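Local coordinates for putative ABC transporter, periplasmic binding protein, amino acid (Neisseria gonorrhoeae, PDB 2YJP), which probably captures L-cysteine in the periplasm as the solute receptor of an ABC transporter, and binds zinc ions, at residues K76-F80 / D81-A85; V169-T173 / T174-F178; A248-L251 / N252-G256; E281-K284 / P285-L289. The protein carries 1 engineered substitution. All coordinates share one frame; numbering follows the deposited sequence.

Contact 1. Residues K76-F80 / D81-A85; sequences KNQGF and DVEIA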
loop_
_atom_site.group_PDB
_atom_site.type_symbol
_atom_site.label_atom_id
_atom_site.label_comp_id
_atom_site.label_asym_id
_atom_site.label_seq_id
_atom_site.Cartn_x
_atom_site.Cartn_y
_atom_site.Cartn_z
ATOM N N LYS A 76 -1.027 3.320 -18.178
ATOM C CA LYS A 76 -1.816 2.189 -17.653
ATOM C C LYS A 76 -1.498 1.875 -16.172
ATOM O O LYS A 76 -0.322 1.844 -15.773
ATOM C CB LYS A 76 -1.592 0.948 -18.522
ATOM C CG LYS A 76 -1.953 1.103 -19.997
ATOM C CD LYS A 76 -3.506 1.193 -20.288
ATOM C CE LYS A 76 -3.718 1.493 -21.810
ATOM N NZ LYS A 76 -4.751 2.585 -22.051
ATOM N N ASN A 77 -2.526 1.648 -15.362
ATOM C CA ASN A 77 -2.335 1.173 -14.006
ATOM C C ASN A 77 -1.655 -0.204 -13.993
ATOM O O ASN A 77 -1.981 -1.076 -14.811
ATOM C CB ASN A 77 -3.688 1.113 -13.275
ATOM C CG ASN A 77 -4.442 2.474 -13.309
ATOM O OD1 ASN A 77 -4.329 3.272 -12.483
ATOM N ND2 ASN A 77 -5.137 2.700 -14.266
ATOM N N GLN A 78 -0.703 -0.382 -13.069
ATOM C CA GLN A 78 0.059 -1.623 -12.959
ATOM C C GLN A 78 0.402 -1.825 -11.480
ATOM O O GLN A 78 0.248 -0.911 -10.666
ATOM C CB GLN A 78 1.388 -1.570 -13.730
ATOM C CG GLN A 78 1.340 -1.309 -15.259
ATOM C CD GLN A 78 0.620 -2.425 -16.043
ATOM O OE1 GLN A 78 0.392 -3.524 -15.518
ATOM N NE2 GLN A 78 0.240 -2.119 -17.314
ATOM N N GLY A 79 0.901 -3.027 -11.158
ATOM C CA GLY A 79 1.377 -3.363 -9.849
ATOM C C GLY A 79 0.567 -4.454 -9.188
ATOM O O GLY A 79 -0.507 -4.852 -9.653
ATOM N N PHE A 80 1.077 -4.911 -8.051
ATOM C CA PHE A 80 0.492 -6.021 -7.352
ATOM C C PHE A 80 -0.982 -5.795 -6.966
ATOM O O PHE A 80 -1.811 -6.675 -7.197
ATOM C CB PHE A 80 1.383 -6.293 -6.134
ATOM C CG PHE A 80 0.982 -7.466 -5.304
ATOM C CD1 PHE A 80 0.962 -8.752 -5.826
ATOM C CD2 PHE A 80 0.705 -7.281 -3.957
ATOM C CE1 PHE A 80 0.637 -9.866 -4.996
ATOM C CE2 PHE A 80 0.351 -8.366 -3.104
ATOM C CZ PHE A 80 0.306 -9.678 -3.634
ATOM N N ASP A 81 -1.315 -4.660 -6.363
ATOM C CA ASP A 81 -2.691 -4.364 -5.942
ATOM C C ASP A 81 -3.656 -4.295 -7.170
ATOM O O ASP A 81 -4.845 -4.665 -7.097
ATOM C CB ASP A 81 -2.744 -2.970 -5.289
ATOM C CG ASP A 81 -1.968 -2.857 -3.999
ATOM O OD1 ASP A 81 -1.931 -3.769 -3.166
ATOM O OD2 ASP A 81 -1.402 -1.780 -3.794
ATOM N N VAL A 82 -3.152 -3.770 -8.274
ATOM C CA VAL A 82 -3.913 -3.605 -9.512
ATOM C C VAL A 82 -4.225 -4.973 -10.126
ATOM O O VAL A 82 -5.332 -5.207 -10.691
ATOM C CB VAL A 82 -3.087 -2.717 -10.478
ATOM C CG1 VAL A 82 -3.477 -2.924 -11.897
ATOM C CG2 VAL A 82 -3.171 -1.201 -10.024
ATOM N N GLU A 83 -3.272 -5.890 -10.040
ATOM C CA GLU A 83 -3.517 -7.212 -10.579
ATOM C C GLU A 83 -4.696 -7.852 -9.818
ATOM O O GLU A 83 -5.585 -8.453 -10.429
ATOM C CB GLU A 83 -2.273 -8.086 -10.442
ATOM C CG GLU A 83 -1.184 -7.697 -11.357
ATOM C CD GLU A 83 -1.582 -7.873 -12.830
ATOM O OE1 GLU A 83 -2.061 -8.922 -13.271
ATOM O OE2 GLU A 83 -1.415 -6.963 -13.604
ATOM N N ILE A 84 -4.696 -7.694 -8.488
ATOM C CA ILE A 84 -5.744 -8.227 -7.636
ATOM C C ILE A 84 -7.052 -7.544 -8.037
ATOM O O ILE A 84 -8.116 -8.192 -8.104
ATOM C CB ILE A 84 -5.444 -7.958 -6.142
ATOM C CG1 ILE A 84 -4.256 -8.800 -5.710
ATOM C CG2 ILE A 84 -6.725 -8.192 -5.242
ATOM C CD1 ILE A 84 -3.645 -8.381 -4.454
ATOM N N ALA A 85 -6.982 -6.241 -8.297
ATOM C CA ALA A 85 -8.187 -5.514 -8.672
ATOM C C ALA A 85 -8.782 -6.055 -10.007
ATOM O O ALA A 85 -10.011 -6.204 -10.151
ATOM C CB ALA A 85 -7.939 -4.005 -8.708
HETATM O O HOH W 1 0.809 -4.835 -13.414
#

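Contact 2. Residues V169-T173 / T174-F178; sequences VNKGT and TADAF. With CYS (cysteine), chain D.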
loop_
_atom_site.group_PDB
_atom_site.type_symbol
_atom_site.label_atom_id
_atom_site.label_comp_id
_atom_site.label_asym_id
_atom_site.label_seq_id
_atom_site.Cartn_x
_atom_site.Cartn_y
_atom_site.Cartn_z
ATOM N N VAL A 169 7.909 11.591 5.945
ATOM C CA VAL A 169 6.922 10.559 5.812
ATOM C C VAL A 169 5.862 11.020 4.794
ATOM O O VAL A 169 5.598 12.251 4.645
ATOM C CB VAL A 169 6.171 10.247 7.171
ATOM C CG1 VAL A 169 7.078 9.554 8.164
ATOM C CG2 VAL A 169 5.492 11.530 7.787
ATOM N N ASN A 170 5.238 10.026 4.145
ATOM C CA ASN A 170 4.073 10.261 3.310
ATOM C C ASN A 170 2.905 10.464 4.273
ATOM O O ASN A 170 2.672 9.606 5.144
ATOM C CB ASN A 170 3.900 9.109 2.334
ATOM C CG ASN A 170 2.639 9.198 1.461
ATOM O OD1 ASN A 170 2.065 8.271 1.172
ATOM N ND2 ASN A 170 2.304 10.286 0.991
ATOM N N LYS A 171 2.243 11.627 4.182
ATOM C CA LYS A 171 1.149 11.915 5.051
ATOM C C LYS A 171 0.072 10.789 5.024
ATOM O O LYS A 171 -0.322 10.334 3.942
ATOM C CB LYS A 171 0.539 13.316 4.721
ATOM C CG LYS A 171 -0.685 13.664 5.588
ATOM C CD LYS A 171 -1.113 15.165 5.498
ATOM C CE LYS A 171 -2.556 15.360 6.012
ATOM N NZ LYS A 171 -3.173 16.705 5.577
ATOM N N GLY A 172 -0.399 10.396 6.211
ATOM C CA GLY A 172 -1.562 9.520 6.370
ATOM C C GLY A 172 -1.171 8.026 6.265
ATOM O O GLY A 172 -2.023 7.187 6.079
ATOM N N THR A 173 0.139 7.734 6.289
ATOM C CA THR A 173 0.594 6.372 6.271
ATOM C C THR A 173 0.775 5.821 7.693
ATOM O O THR A 173 0.746 6.554 8.693
ATOM C CB THR A 173 1.945 6.205 5.496
ATOM O OG1 THR A 173 2.968 7.030 6.063
ATOM C CG2 THR A 173 1.779 6.506 3.985
ATOM N N THR A 174 0.970 4.509 7.775
ATOM C CA THR A 174 1.273 3.869 9.065
ATOM C C THR A 174 2.611 4.385 9.579
ATOM O O THR A 174 2.749 4.554 10.780
ATOM C CB THR A 174 1.324 2.363 8.967
ATOM O OG1 THR A 174 2.057 2.027 7.789
ATOM C CG2 THR A 174 -0.147 1.733 8.903
ATOM N N ALA A 175 3.566 4.718 8.696
ATOM C CA ALA A 175 4.817 5.323 9.237
ATOM C C ALA A 175 4.566 6.662 9.927
ATOM O O ALA A 175 5.137 6.915 10.997
ATOM C CB ALA A 175 5.904 5.446 8.209
ATOM N N ASP A 176 3.739 7.511 9.291
ATOM C CA ASP A 176 3.290 8.782 9.879
ATOM C C ASP A 176 2.639 8.501 11.231
ATOM O O ASP A 176 2.997 9.122 12.231
ATOM C CB ASP A 176 2.276 9.424 8.899
ATOM C CG ASP A 176 1.725 10.748 9.373
ATOM O OD1 ASP A 176 2.146 11.300 10.433
ATOM O OD2 ASP A 176 0.827 11.235 8.652
ATOM N N ALA A 177 1.703 7.546 11.283
ATOM C CA ALA A 177 0.992 7.270 12.549
ATOM C C ALA A 177 1.940 6.689 13.650
ATOM O O ALA A 177 1.920 7.081 14.816
ATOM C CB ALA A 177 -0.175 6.321 12.321
ATOM N N PHE A 178 2.808 5.809 13.234
ATOM C CA PHE A 178 3.773 5.233 14.140
ATOM C C PHE A 178 4.676 6.255 14.876
ATOM O O PHE A 178 4.770 6.233 16.101
ATOM C CB PHE A 178 4.646 4.236 13.397
ATOM C CG PHE A 178 5.680 3.569 14.267
ATOM C CD1 PHE A 178 5.302 2.590 15.186
ATOM C CD2 PHE A 178 7.023 3.900 14.158
ATOM C CE1 PHE A 178 6.260 1.928 16.012
ATOM C CE2 PHE A 178 7.996 3.238 14.964
ATOM C CZ PHE A 178 7.589 2.256 15.911
HETATM N N CYS D . 0.516 0.265 3.687
HETATM C CA CYS D . 0.796 1.497 4.460
HETATM C C CYS D . -0.519 2.154 4.886
HETATM O O CYS D . -1.616 1.581 4.607
HETATM C CB CYS D . 1.598 2.506 3.650
HETATM S SG CYS D . 0.845 2.986 2.086
HETATM O OXT CYS D . -0.472 3.220 5.506
#

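Contact 3. Residues A248-L251 / N252-G256; sequences ADLL and NWVNG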
loop_
_atom_site.group_PDB
_atom_site.type_symbol
_atom_site.label_atom_id
_atom_site.label_comp_id
_atom_site.label_asym_id
_atom_site.label_seq_id
_atom_site.Cartn_x
_atom_site.Cartn_y
_atom_site.Cartn_z
ATOM N N ALA A 248 -21.562 -5.150 4.252
ATOM C CA ALA A 248 -21.291 -6.570 4.475
ATOM C C ALA A 248 -21.452 -7.398 3.205
ATOM O O ALA A 248 -20.828 -8.454 3.029
ATOM C CB ALA A 248 -22.216 -7.115 5.540
ATOM N N ASP A 249 -22.291 -6.913 2.311
ATOM C CA ASP A 249 -22.506 -7.603 1.061
ATOM C C ASP A 249 -21.225 -7.665 0.197
ATOM O O ASP A 249 -20.847 -8.762 -0.268
ATOM C CB ASP A 249 -23.689 -6.999 0.298
ATOM C CG ASP A 249 -24.064 -7.813 -0.888
ATOM O OD1 ASP A 249 -24.559 -8.956 -0.733
ATOM O OD2 ASP A 249 -23.864 -7.323 -2.001
ATOM N N LEU A 250 -20.577 -6.515 -0.011
ATOM C CA LEU A 250 -19.341 -6.460 -0.795
ATOM C C LEU A 250 -18.145 -7.064 -0.034
ATOM O O LEU A 250 -17.289 -7.735 -0.635
ATOM C CB LEU A 250 -19.003 -5.037 -1.220
ATOM C CG LEU A 250 -17.888 -4.910 -2.305
ATOM C CD1 LEU A 250 -18.141 -5.677 -3.628
ATOM C CD2 LEU A 250 -17.590 -3.447 -2.587
ATOM N N LEU A 251 -18.117 -6.808 1.280
ATOM C CA LEU A 251 -17.161 -7.399 2.179
ATOM C C LEU A 251 -17.164 -8.924 2.050
ATOM O O LEU A 251 -16.102 -9.547 1.883
ATOM C CB LEU A 251 -17.450 -6.986 3.636
ATOM C CG LEU A 251 -16.463 -7.588 4.630
ATOM C CD1 LEU A 251 -14.986 -6.998 4.363
ATOM C CD2 LEU A 251 -16.902 -7.375 6.123
ATOM N N ASN A 252 -18.359 -9.525 2.171
ATOM C CA ASN A 252 -18.451 -10.966 2.122
ATOM C C ASN A 252 -17.981 -11.556 0.766
ATOM O O ASN A 252 -17.253 -12.569 0.732
ATOM C CB ASN A 252 -19.865 -11.424 2.443
ATOM C CG ASN A 252 -19.996 -12.905 2.341
ATOM O OD1 ASN A 252 -19.219 -13.657 2.953
ATOM N ND2 ASN A 252 -20.930 -13.344 1.541
ATOM N N TRP A 253 -18.358 -10.883 -0.330
ATOM C CA TRP A 253 -17.895 -11.255 -1.660
ATOM C C TRP A 253 -16.391 -11.125 -1.843
ATOM O O TRP A 253 -15.763 -12.053 -2.366
ATOM C CB TRP A 253 -18.596 -10.414 -2.718
ATOM C CG TRP A 253 -18.306 -10.909 -4.064
ATOM C CD1 TRP A 253 -18.896 -11.964 -4.709
ATOM C CD2 TRP A 253 -17.313 -10.405 -4.944
ATOM N NE1 TRP A 253 -18.339 -12.110 -5.960
ATOM C CE2 TRP A 253 -17.369 -11.164 -6.125
ATOM C CE3 TRP A 253 -16.398 -9.354 -4.861
ATOM C CZ2 TRP A 253 -16.514 -10.927 -7.207
ATOM C CZ3 TRP A 253 -15.556 -9.121 -5.928
ATOM C CH2 TRP A 253 -15.610 -9.901 -7.079
ATOM N N VAL A 254 -15.819 -9.995 -1.400
ATOM C CA VAL A 254 -14.356 -9.784 -1.387
ATOM C C VAL A 254 -13.593 -10.872 -0.616
ATOM O O VAL A 254 -12.609 -11.424 -1.130
ATOM C CB VAL A 254 -13.932 -8.345 -0.957
ATOM C CG1 VAL A 254 -12.391 -8.166 -0.998
ATOM C CG2 VAL A 254 -14.496 -7.307 -1.929
ATOM N N ASN A 255 -14.065 -11.207 0.582
ATOM C CA ASN A 255 -13.479 -12.300 1.399
ATOM C C ASN A 255 -13.373 -13.636 0.622
ATOM O O ASN A 255 -12.313 -14.247 0.611
ATOM C CB ASN A 255 -14.323 -12.550 2.649
ATOM C CG ASN A 255 -14.154 -11.461 3.695
ATOM O OD1 ASN A 255 -13.222 -10.668 3.639
ATOM N ND2 ASN A 255 -15.070 -11.425 4.663
ATOM N N GLY A 256 -14.482 -14.069 -0.001
ATOM C CA GLY A 256 -14.543 -15.292 -0.766
ATOM C C GLY A 256 -13.587 -15.234 -1.958
ATOM O O GLY A 256 -12.898 -16.196 -2.276
#

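Contact 4. Residues E281-K284 / P285-L289; sequences EKVK and PEALL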
loop_
_atom_site.group_PDB
_atom_site.type_symbol
_atom_site.label_atom_id
_atom_site.label_comp_id
_atom_site.label_asym_id
_atom_site.label_seq_id
_atom_site.Cartn_x
_atom_site.Cartn_y
_atom_site.Cartn_z
ATOM N N GLU A 281 15.225 -13.484 -5.162
ATOM C CA GLU A 281 15.301 -14.427 -4.048
ATOM C C GLU A 281 15.554 -13.748 -2.689
ATOM O O GLU A 281 15.519 -14.420 -1.653
ATOM C CB GLU A 281 16.350 -15.526 -4.307
ATOM C CG GLU A 281 16.083 -16.367 -5.597
ATOM C CD GLU A 281 16.661 -17.801 -5.555
ATOM O OE1 GLU A 281 17.902 -17.971 -5.397
ATOM O OE2 GLU A 281 15.856 -18.767 -5.679
ATOM N N LYS A 282 15.725 -12.415 -2.694
ATOM C CA LYS A 282 16.068 -11.634 -1.475
ATOM C C LYS A 282 14.901 -11.557 -0.464
ATOM O O LYS A 282 15.108 -11.362 0.742
ATOM C CB LYS A 282 16.554 -10.213 -1.840
ATOM C CG LYS A 282 17.913 -9.787 -1.275
ATOM C CD LYS A 282 19.063 -10.288 -2.138
ATOM N N VAL A 283 13.680 -11.730 -0.963
ATOM C CA VAL A 283 12.494 -11.757 -0.137
ATOM C C VAL A 283 11.621 -12.937 -0.559
ATOM O O VAL A 283 11.026 -12.928 -1.654
ATOM C CB VAL A 283 11.698 -10.459 -0.297
ATOM C CG1 VAL A 283 10.407 -10.513 0.503
ATOM C CG2 VAL A 283 12.546 -9.230 0.094
ATOM N N LYS A 284 11.529 -13.944 0.310
ATOM C CA LYS A 284 10.683 -15.137 0.083
ATOM C C LYS A 284 9.212 -14.767 -0.038
ATOM O O LYS A 284 8.736 -13.859 0.656
ATOM C CB LYS A 284 10.902 -16.159 1.189
ATOM C CG LYS A 284 12.381 -16.558 1.295
ATOM C CD LYS A 284 12.653 -17.762 2.210
ATOM C CE LYS A 284 14.134 -18.146 2.053
ATOM N NZ LYS A 284 14.584 -19.255 2.986
ATOM N N PRO A 285 8.479 -15.440 -0.936
ATOM C CA PRO A 285 7.043 -15.115 -1.100
ATOM C C PRO A 285 6.225 -15.297 0.176
ATOM O O PRO A 285 5.239 -14.587 0.377
ATOM C CB PRO A 285 6.551 -16.104 -2.175
ATOM C CG PRO A 285 7.716 -17.006 -2.510
ATOM C CD PRO A 285 8.974 -16.378 -1.961
ATOM N N GLU A 286 6.599 -16.225 1.034
ATOM C CA GLU A 286 5.886 -16.394 2.288
ATOM C C GLU A 286 6.160 -15.284 3.281
ATOM O O GLU A 286 5.453 -15.191 4.258
ATOM C CB GLU A 286 6.101 -17.781 2.963
ATOM C CG GLU A 286 7.465 -18.476 2.840
ATOM C CD GLU A 286 7.931 -18.771 1.397
ATOM O OE1 GLU A 286 7.248 -18.411 0.469
ATOM O OE2 GLU A 286 8.995 -19.371 1.162
ATOM N N ALA A 287 7.182 -14.460 3.038
ATOM C CA ALA A 287 7.402 -13.256 3.847
ATOM C C ALA A 287 6.483 -12.124 3.403
ATOM O O ALA A 287 6.235 -11.222 4.183
ATOM C CB ALA A 287 8.885 -12.789 3.821
ATOM N N LEU A 288 5.963 -12.158 2.185
ATOM C CA LEU A 288 5.126 -11.051 1.737
ATOM C C LEU A 288 3.668 -11.441 1.720
ATOM O O LEU A 288 2.808 -10.661 2.079
ATOM C CB LEU A 288 5.523 -10.567 0.341
ATOM C CG LEU A 288 6.702 -9.621 0.198
ATOM C CD1 LEU A 288 7.434 -9.779 -1.141
ATOM C CD2 LEU A 288 6.308 -8.177 0.354
ATOM N N LEU A 289 3.375 -12.660 1.285
ATOM C CA LEU A 289 1.976 -13.019 1.052
ATOM C C LEU A 289 1.339 -13.466 2.357
ATOM O O LEU A 289 1.974 -14.103 3.181
ATOM C CB LEU A 289 1.862 -14.122 -0.014
ATOM C CG LEU A 289 2.410 -13.773 -1.421
ATOM C CD1 LEU A 289 2.362 -14.971 -2.392
ATOM C CD2 LEU A 289 1.692 -12.596 -1.997
#

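Contact 1. Residues K76-F80 / D81-A85
The ring of Phe80 receives Ile84 over one face: CD1 of Ile84 stands 4.2 Å above the ring plane, displaced toward the rim. An oblique neighbour is the backbone N of Asp81. Leu267, Ala270 and Thr274 of helix 266-274 and Leu289 also touch the ring, which CG anti to the backbone N (chi1 -177°) carries out from the helix. Gly79 is the N-cap of helix 80-93, and its O accepts from Glu83 N at 3.0 Å. The bond from Ile84 N to Phe80 O, at 3.3 Å, is weak. On the strand side, Val82 leans over the incoming chain, with CG2 3.5 Å from Gln78 O and CG1 3.8 Å from Asn77 O. A water joins the turn: it donates to Gln78 OE1 and to Glu83 OE2 (3.1 Å) and accepts from Gly79 N at 2.9 Å. Glu83 OE2 also pairs with Lys86 and Lys273, while Gln78 NE2 reaches Asp72. Strand 77-78 passes into helix 80-93 through a largely buried turn, where the water satisfies the N-H of Gly79 and the two lysines probably stabilise a negative charge on Glu83.

Contact 2. Residues V169-T173 / T174-F178
Asp176 reaches back over the turn before its helix and meets Val169 at about a right angle, its CB 4.0 Å from Val169 CG2, while it lies beside Lys171 and points the same way. Its CG is anti to the backbone N (chi1 -180°), which carries the carboxylate toward the turn. There OD2 accepts from Gly172 N at 2.9 Å, on the anti lone pair and with a nearly straight N-H...O angle of 175°; the other oxygen, OD1, forms a salt bridge with Lys190 of strand 187-191. Thr173 is turned differently. With chi1 at 58°, its OG1 sits between the backbone N and the carbonyl carbon, from where it donates to Asn170 O at 2.8 Å in the carbonyl plane and accepts a weak 3.4 Å bond from Asp176 N. Thr173 both ends the type II turn Asn170-Thr173 and is the N-cap of helix 174-182, its hydroxyl linking Asn170 O to the first helical turn. Ala177 N closes that turn on Thr173 O at 2.9 Å. Thr174 N donates to OXT of the bound cysteine at 3.0 Å, and Thr173 CG2 lies 4.0 Å from the ligand's CB. Arg109, Arg131 and Thr126 are further hydrogen-bond partners of the ligand. The N-terminus of helix 174-182, in a beta-alpha-beta unit with strands 166-170 and 187-191, forms one wall of the cysteine pocket, consistent with a family 3 solute-binding protein.

Contact 3. Residues A248-L251 / N252-G256
Ala248 opens the first turn of the alpha-helix 248-264, its O accepting from Asn252 N at 2.8 Å. Four such i to i+4 backbone bonds join the two segments in succession. Asp249 O takes the next, from Trp253 N, at a longer 3.3 Å, while its carboxylate OD2 accepts from Val48 N at the start of helix 48-54. Leu250 then carries most of the apolar packing. Its CG lies 4.2 Å from Val254 CG2, the two side chains crossing at a slant, and its CD1 approaches Trp253 CE3 at 4.3 Å, obliquely to the indole. Having CG anti to the backbone N (chi1 -167°) brings the leucine end toward these partners. Around them, Val243 and Ile51 touch Leu250, and Asp91 and Leu92 of helix 80-93 touch the Trp253 side chain, so this face of the helix packs onto its neighbours. Leu251 ends the walk. Its O accepts from Asn255 N at 2.9 Å, with a nearly straight N-H...O angle of 169°. Asn255 folds beside that carbonyl and uses OD1 to accept from Asp139 N outside the helix, while its ND2 comes within 4.1 Å of Leu251 CG.

Contact 4. Residues E281-K284 / P285-L289
Lys284 O accepts from Ala287 N at 2.9 Å, and just beyond it Pro285 O is gripped by two backbone donors, Leu288 N and Leu289 N, the latter at 2.8 Å. Together these bonds define a short, weakly bonded helical turn, about 285-288, close to the end of the chain. The Ala287 bond is bent: its N-H...O angle is 143°, and the donor sits 57° above the carbonyl plane, away from a lone pair. Ala287 CB also approaches that carbonyl, 3.3 Å from Lys284 O. Val283, still in the preceding loop, meets the turn from its apolar side. Its side chain crosses that of Leu288 at about a right angle, and CG1, anti to the backbone N (chi1 177°), is the branch that touches. Trp217 and Ala214 of helix 213-222 contact Val283 and Leu288 respectively, and Pro285 rests on Tyr271, so the turn sits against two helices. On the more exposed side, Glu286 bends at chi2 and crosses Lys284 obliquely, its OE2 3.7 Å from Lys284 CB. The charged ends do not meet: Lys284 NZ stays 5.9 Å from Glu286 OE2. The tightest apolar approach is Val283 CG1 to Leu288 CD1, at 3.5 Å.

How the contacts relate
In sequence order the four contacts run 1 to 4 without overlap. Only contacts 1 and 4 touch: Phe80 CZ meets Leu289 CD2 at 3.6 Å, joining helix 80-93 to the residue that follows the weak helix 285-288, with centres about 19 Å apart. Contact 3 lies about 20 Å, centre to centre, from contact 1, but the helices of the two are neighbours and their nearest atoms are about 7 Å apart. Contact 2 stands across the chain's centre from contact 1, about 22 Å away centre to centre. It is the one contact that holds pocket residues; the other three, a strand-to-helix turn, the start of a helix and a turn near the C-terminus, lie away from the annotated sites.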